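Local coordinates for periplasmic binding protein (Veillonella parvula, PDB 4OVK) that probably captures a solute in the periplasm and delivers it to an ABC transporter, at residues S69-L74 and M273-W278; N282-L287 and K311-T316. All blocks are in the same frame, centred on the assembly; numbering follows the deposited sequence.

Interaction 1 (69-74 with 273-278) and interaction 2 (282-287 with 311-316) lie with their centres about 11 Å apart and come in series along the chain. The first pairs helix 71-74 and the residues leading into it with the loop after strand 268-270; that strand is an outermost member of one of the two parallel four-stranded sheets. The same loop runs on into helix 285-296, whose start packs on helix 306-318 in interaction 2. Glu284 OE1 joins the two contacts, lying 2.9 Å from Ile275 N and 2.8 Å from Trp278 NE1, both probable hydrogen bonds. One buried carboxylate thus ties loop 273-278 to the helical C-terminal part of this two-sheet binding protein.

Interaction 1 of 2, residues S69-L74 and M273-W278; sequences SIFKTL and MGIYRW
Short helix 71-74 and the turn leading into it meet the loop that follows strand 268-270, and Ile275 carries most of the apolar contact. Its CG1 sits over one face of the Phe71 ring, 3.9 Å from the centroid and 22° off the ring normal, which satisfies a CH-pi contact. The Phe71 ring is swung there because CG stands anti to the backbone N (chi1 -158°). Farther out along the same branch, Ile275 CD1 reaches Leu74 CD1 at 4.0 Å, the two side chains crossing at about a right angle. The polar half runs through water. One water donates to Ile275 O at 2.6 Å and bonds Ser69 OG at 3.2 Å, and it lies at the edge of the Phe71 ring, in its plane. A second accepts from Ile70 N at 2.8 Å and donates to Gly274 O at 3.0 Å. Beside this bridge, Ile70 CG2 packs on Gly274 O, 3.5 Å away. Tyr46 and Tyr66 meet the Phe71 ring edge-to-face, and Tyr46 of helix 41-49 also touches Ile275. Within its own segment Ser69 OG accepts from Phe71 N at 3.2 Å, a capping bond of the kind found where a serine precedes the first turn of a helix.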
loop_
_atom_site.group_PDB
_atom_site.type_symbol
_atom_site.label_atom_id
_atom_site.label_comp_id
_atom_site.label_asym_id
_atom_site.label_seq_id
_atom_site.Cartn_x
_atom_site.Cartn_y
_atom_site.Cartn_z
ATOM N N SER A 69 -1.900 12.632 1.122
ATOM C CA SER A 69 -2.623 11.878 0.113
ATOM C C SER A 69 -4.068 12.314 -0.018
ATOM O O SER A 69 -4.570 13.127 0.766
ATOM C CB SER A 69 -2.562 10.385 0.445
ATOM O OG SER A 69 -3.412 10.082 1.532
ATOM N N ILE A 70 -4.726 11.736 -1.017
ATOM C CA ILE A 70 -6.160 11.934 -1.279
ATOM C C ILE A 70 -7.017 11.522 -0.073
ATOM O O ILE A 70 -8.142 11.981 0.081
ATOM C CB ILE A 70 -6.608 11.137 -2.541
ATOM C CG1 ILE A 70 -8.037 11.495 -2.985
ATOM C CG2 ILE A 70 -6.543 9.625 -2.311
ATOM C CD1 ILE A 70 -8.134 12.731 -3.841
ATOM N N PHE A 71 -6.456 10.678 0.794
ATOM C CA PHE A 71 -7.112 10.278 2.049
ATOM C C PHE A 71 -7.638 11.511 2.805
ATOM O O PHE A 71 -8.757 11.501 3.342
ATOM C CB PHE A 71 -6.093 9.490 2.922
ATOM C CG PHE A 71 -6.699 8.581 3.967
ATOM C CD1 PHE A 71 -8.075 8.452 4.156
ATOM C CD2 PHE A 71 -5.852 7.841 4.775
ATOM C CE1 PHE A 71 -8.575 7.608 5.126
ATOM C CE2 PHE A 71 -6.350 6.992 5.742
ATOM C CZ PHE A 71 -7.713 6.883 5.922
ATOM N N LYS A 72 -6.850 12.577 2.838
ATOM C CA LYS A 72 -7.261 13.818 3.522
ATOM C C LYS A 72 -8.573 14.386 2.962
ATOM O O LYS A 72 -9.410 14.884 3.708
ATOM C CB LYS A 72 -6.175 14.897 3.445
ATOM C CG LYS A 72 -6.503 16.118 4.298
ATOM C CD LYS A 72 -5.317 17.051 4.437
ATOM C CE LYS A 72 -5.692 18.315 5.202
ATOM N NZ LYS A 72 -6.043 18.055 6.629
ATOM N N THR A 73 -8.757 14.282 1.653
ATOM C CA THR A 73 -9.994 14.727 1.010
ATOM C C THR A 73 -11.154 13.794 1.297
ATOM O O THR A 73 -12.265 14.250 1.587
ATOM C CB THR A 73 -9.808 14.807 -0.504
ATOM O OG1 THR A 73 -8.762 15.732 -0.781
ATOM C CG2 THR A 73 -11.076 15.266 -1.190
ATOM N N LEU A 74 -10.897 12.489 1.230
ATOM C CA LEU A 74 -11.927 11.492 1.520
ATOM C C LEU A 74 -12.419 11.541 2.958
ATOM O O LEU A 74 -13.582 11.282 3.209
ATOM C CB LEU A 74 -11.415 10.079 1.272
ATOM C CG LEU A 74 -10.862 9.756 -0.102
ATOM C CD1 LEU A 74 -10.296 8.357 -0.113
ATOM C CD2 LEU A 74 -11.944 9.918 -1.140
HETATM N N MSE A 273 0.107 6.974 -5.923
HETATM C CA MSE A 273 -0.335 6.857 -4.541
HETATM C C MSE A 273 -1.782 7.260 -4.449
HETATM O O MSE A 273 -2.147 8.357 -4.841
HETATM C CB MSE A 273 0.548 7.740 -3.681
HETATM C CG MSE A 273 -0.043 7.872 -2.283
HETATM SE SE MSE A 273 1.371 8.548 -1.127
HETATM C CE MSE A 273 0.878 10.430 -1.366
ATOM N N GLY A 274 -2.606 6.361 -3.918
ATOM C CA GLY A 274 -4.005 6.613 -3.682
ATOM C C GLY A 274 -4.178 6.941 -2.212
ATOM O O GLY A 274 -3.580 7.896 -1.728
ATOM N N ILE A 275 -4.964 6.114 -1.530
ATOM C CA ILE A 275 -5.305 6.334 -0.135
ATOM C C ILE A 275 -4.075 6.136 0.762
ATOM O O ILE A 275 -3.974 6.733 1.841
ATOM C CB ILE A 275 -6.477 5.409 0.261
ATOM C CG1 ILE A 275 -7.215 5.980 1.475
ATOM C CG2 ILE A 275 -5.994 3.973 0.400
ATOM C CD1 ILE A 275 -8.501 5.266 1.787
ATOM N N TYR A 276 -3.139 5.319 0.281
ATOM C CA TYR A 276 -1.882 5.002 0.950
ATOM C C TYR A 276 -0.920 4.736 -0.205
ATOM O O TYR A 276 -1.358 4.590 -1.373
ATOM C CB TYR A 276 -2.037 3.769 1.863
ATOM C CG TYR A 276 -0.867 3.578 2.807
ATOM C CD1 TYR A 276 -0.649 4.457 3.864
ATOM C CD2 TYR A 276 0.046 2.551 2.622
ATOM C CE1 TYR A 276 0.436 4.310 4.705
ATOM C CE2 TYR A 276 1.123 2.386 3.471
ATOM C CZ TYR A 276 1.318 3.271 4.501
ATOM O OH TYR A 276 2.401 3.109 5.332
ATOM N N ARG A 277 0.375 4.716 0.058
ATOM C CA ARG A 277 1.281 4.444 -1.058
ATOM C C ARG A 277 1.067 3.016 -1.583
ATOM O O ARG A 277 0.636 2.111 -0.862
ATOM C CB ARG A 277 2.734 4.749 -0.729
ATOM C CG ARG A 277 3.333 3.880 0.331
ATOM C CD ARG A 277 4.659 4.452 0.818
ATOM N NE ARG A 277 5.099 3.670 1.958
ATOM C CZ ARG A 277 5.459 4.147 3.148
ATOM N NH1 ARG A 277 5.820 3.295 4.095
ATOM N NH2 ARG A 277 5.483 5.453 3.403
ATOM N N TRP A 278 1.313 2.863 -2.873
ATOM C CA TRP A 278 1.052 1.626 -3.575
ATOM C C TRP A 278 2.296 0.749 -3.669
ATOM O O TRP A 278 2.255 -0.302 -4.301
ATOM C CB TRP A 278 0.508 1.953 -4.972
ATOM C CG TRP A 278 -0.903 2.442 -4.998
ATOM C CD1 TRP A 278 -1.701 2.747 -3.916
ATOM C CD2 TRP A 278 -1.693 2.715 -6.164
ATOM N NE1 TRP A 278 -2.937 3.176 -4.352
ATOM C CE2 TRP A 278 -2.956 3.160 -5.724
ATOM C CE3 TRP A 278 -1.457 2.612 -7.548
ATOM C CZ2 TRP A 278 -3.978 3.510 -6.612
ATOM C CZ3 TRP A 278 -2.483 2.963 -8.429
ATOM C CH2 TRP A 278 -3.722 3.401 -7.953
HETATM O O HOH W 1 -2.448 7.825 3.642
HETATM O O HOH W 2 -3.025 10.532 -2.940
#

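Interaction 2 of 2, residues N282-L287 and K311-T316; sequences NVETPL and KQFYNT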
loop_
_atom_site.group_PDB
_atom_site.type_symbol
_atom_site.label_atom_id
_atom_site.label_comp_id
_atom_site.label_asym_id
_atom_site.label_seq_id
_atom_site.Cartn_x
_atom_site.Cartn_y
_atom_site.Cartn_z
ATOM N N ASN A 282 -1.604 -3.242 0.070
ATOM C CA ASN A 282 -2.673 -2.357 0.552
ATOM C C ASN A 282 -4.003 -2.653 -0.180
ATOM O O ASN A 282 -4.064 -3.500 -1.064
ATOM C CB ASN A 282 -2.266 -0.887 0.355
ATOM C CG ASN A 282 -2.352 -0.448 -1.076
ATOM O OD1 ASN A 282 -3.362 0.116 -1.485
ATOM N ND2 ASN A 282 -1.297 -0.716 -1.862
ATOM N N VAL A 283 -5.062 -1.948 0.182
ATOM C CA VAL A 283 -6.400 -2.238 -0.332
ATOM C C VAL A 283 -6.532 -1.925 -1.854
ATOM O O VAL A 283 -7.314 -2.536 -2.576
ATOM C CB VAL A 283 -7.460 -1.515 0.540
ATOM C CG1 VAL A 283 -7.725 -0.093 0.063
ATOM C CG2 VAL A 283 -8.736 -2.313 0.590
ATOM N N GLU A 284 -5.712 -1.009 -2.331
ATOM C CA GLU A 284 -5.703 -0.596 -3.736
ATOM C C GLU A 284 -4.624 -1.310 -4.595
ATOM O O GLU A 284 -4.421 -0.964 -5.756
ATOM C CB GLU A 284 -5.540 0.917 -3.794
ATOM C CG GLU A 284 -6.691 1.643 -3.105
ATOM C CD GLU A 284 -6.507 3.139 -2.960
ATOM O OE1 GLU A 284 -5.371 3.639 -3.046
ATOM O OE2 GLU A 284 -7.511 3.818 -2.693
ATOM N N THR A 285 -3.954 -2.313 -4.045
ATOM C CA THR A 285 -2.917 -3.044 -4.792
ATOM C C THR A 285 -3.336 -3.502 -6.205
ATOM O O THR A 285 -2.530 -3.387 -7.135
ATOM C CB THR A 285 -2.349 -4.223 -3.987
ATOM O OG1 THR A 285 -1.643 -3.715 -2.848
ATOM C CG2 THR A 285 -1.391 -5.066 -4.829
ATOM N N PRO A 286 -4.571 -3.991 -6.384
ATOM C CA PRO A 286 -4.956 -4.351 -7.761
ATOM C C PRO A 286 -4.849 -3.201 -8.776
ATOM O O PRO A 286 -4.591 -3.448 -9.967
ATOM C CB PRO A 286 -6.412 -4.804 -7.608
ATOM C CG PRO A 286 -6.485 -5.325 -6.234
ATOM C CD PRO A 286 -5.597 -4.426 -5.409
ATOM N N LEU A 287 -5.051 -1.966 -8.321
ATOM C CA LEU A 287 -4.910 -0.796 -9.195
ATOM C C LEU A 287 -3.434 -0.535 -9.532
ATOM O O LEU A 287 -3.083 -0.183 -10.668
ATOM C CB LEU A 287 -5.561 0.436 -8.563
ATOM C CG LEU A 287 -7.068 0.276 -8.349
ATOM C CD1 LEU A 287 -7.580 1.323 -7.392
ATOM C CD2 LEU A 287 -7.858 0.318 -9.670
ATOM N N LYS A 311 -11.843 5.115 -10.889
ATOM C CA LYS A 311 -13.091 5.806 -10.568
ATOM C C LYS A 311 -14.125 4.851 -9.981
ATOM O O LYS A 311 -14.795 5.181 -8.995
ATOM C CB LYS A 311 -13.671 6.505 -11.786
ATOM C CG LYS A 311 -12.828 7.694 -12.221
ATOM C CD LYS A 311 -13.223 8.196 -13.596
ATOM C CE LYS A 311 -14.556 8.899 -13.550
ATOM N NZ LYS A 311 -14.787 9.633 -14.819
ATOM N N GLN A 312 -14.250 3.674 -10.591
ATOM C CA GLN A 312 -15.200 2.669 -10.127
ATOM C C GLN A 312 -14.894 2.251 -8.691
ATOM O O GLN A 312 -15.816 2.167 -7.874
ATOM C CB GLN A 312 -15.195 1.446 -11.036
ATOM C CG GLN A 312 -16.134 0.338 -10.603
ATOM C CD GLN A 312 -15.935 -0.928 -11.425
ATOM O OE1 GLN A 312 -14.939 -1.648 -11.272
ATOM N NE2 GLN A 312 -16.877 -1.203 -12.296
ATOM N N PHE A 313 -13.621 1.998 -8.405
ATOM C CA PHE A 313 -13.198 1.573 -7.062
ATOM C C PHE A 313 -13.551 2.644 -6.008
ATOM O O PHE A 313 -14.180 2.336 -4.990
ATOM C CB PHE A 313 -11.707 1.276 -7.050
ATOM C CG PHE A 313 -11.224 0.627 -5.777
ATOM C CD1 PHE A 313 -10.930 1.391 -4.653
ATOM C CD2 PHE A 313 -11.059 -0.746 -5.709
ATOM C CE1 PHE A 313 -10.461 0.787 -3.490
ATOM C CE2 PHE A 313 -10.618 -1.350 -4.549
ATOM C CZ PHE A 313 -10.333 -0.582 -3.438
ATOM N N TYR A 314 -13.195 3.902 -6.275
ATOM C CA TYR A 314 -13.463 5.002 -5.328
ATOM C C TYR A 314 -14.966 5.206 -5.148
ATOM O O TYR A 314 -15.449 5.419 -4.044
ATOM C CB TYR A 314 -12.746 6.302 -5.771
ATOM C CG TYR A 314 -11.308 6.345 -5.281
ATOM C CD1 TYR A 314 -10.414 5.315 -5.581
ATOM C CD2 TYR A 314 -10.845 7.399 -4.514
ATOM C CE1 TYR A 314 -9.130 5.309 -5.086
ATOM C CE2 TYR A 314 -9.551 7.403 -3.999
ATOM C CZ TYR A 314 -8.695 6.368 -4.293
ATOM O OH TYR A 314 -7.419 6.353 -3.774
ATOM N N ASN A 315 -15.722 5.126 -6.239
ATOM C CA ASN A 315 -17.181 5.253 -6.149
ATOM C C ASN A 315 -17.810 4.113 -5.333
ATOM O O ASN A 315 -18.667 4.349 -4.462
ATOM C CB ASN A 315 -17.819 5.310 -7.550
ATOM C CG ASN A 315 -19.330 5.268 -7.484
ATOM O OD1 ASN A 315 -19.948 4.202 -7.564
ATOM N ND2 ASN A 315 -19.933 6.428 -7.280
ATOM N N THR A 316 -17.377 2.888 -5.603
ATOM C CA THR A 316 -18.001 1.696 -4.992
ATOM C C THR A 316 -17.688 1.604 -3.507
ATOM O O THR A 316 -18.591 1.407 -2.673
ATOM C CB THR A 316 -17.528 0.419 -5.714
ATOM O OG1 THR A 316 -18.000 0.439 -7.065
ATOM C CG2 THR A 316 -18.049 -0.853 -5.035
#
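The backbones stand well apart, Glu284 and Phe313 having the nearest CA atoms at 8.5 Å, so the gap is bridged largely by side chains. Segment 282-287 is a type I beta turn, Asn282 to Thr285, leading into helix 285-296 with Glu284 at its N-cap; 311-316 is helical throughout. Asn282 OD1 accepts from Glu284 N at 2.7 Å in an Asx turn, with the donor 51° out of the carbonyl plane. Across the gap, Leu287 CD1 lies over one face of the Phe313 ring, 4.0 Å from Phe313 CG. Glu284 CG comes within 3.9 Å of Phe313 CE1, and Val283 O within 3.7 Å of Phe313 CZ; both approach the ring obliquely. Beyond CG the Glu284 chain is extended (chi2 172°), which carries its carboxylate past Phe313 to Tyr314. There Tyr314 OH donates a weak bond to Glu284 OE2 at 2.8 Å, the carboxylate and ring planes 35° apart. Tyr318 OH also bonds OE2, while Ile275 N and Trp278 NE1 hold OE1. With both oxygens engaged by hydrogen-bonding groups in a buried setting, the carboxylate is fixed in rotation, and these dipoles would probably help to stabilise a negative charge there.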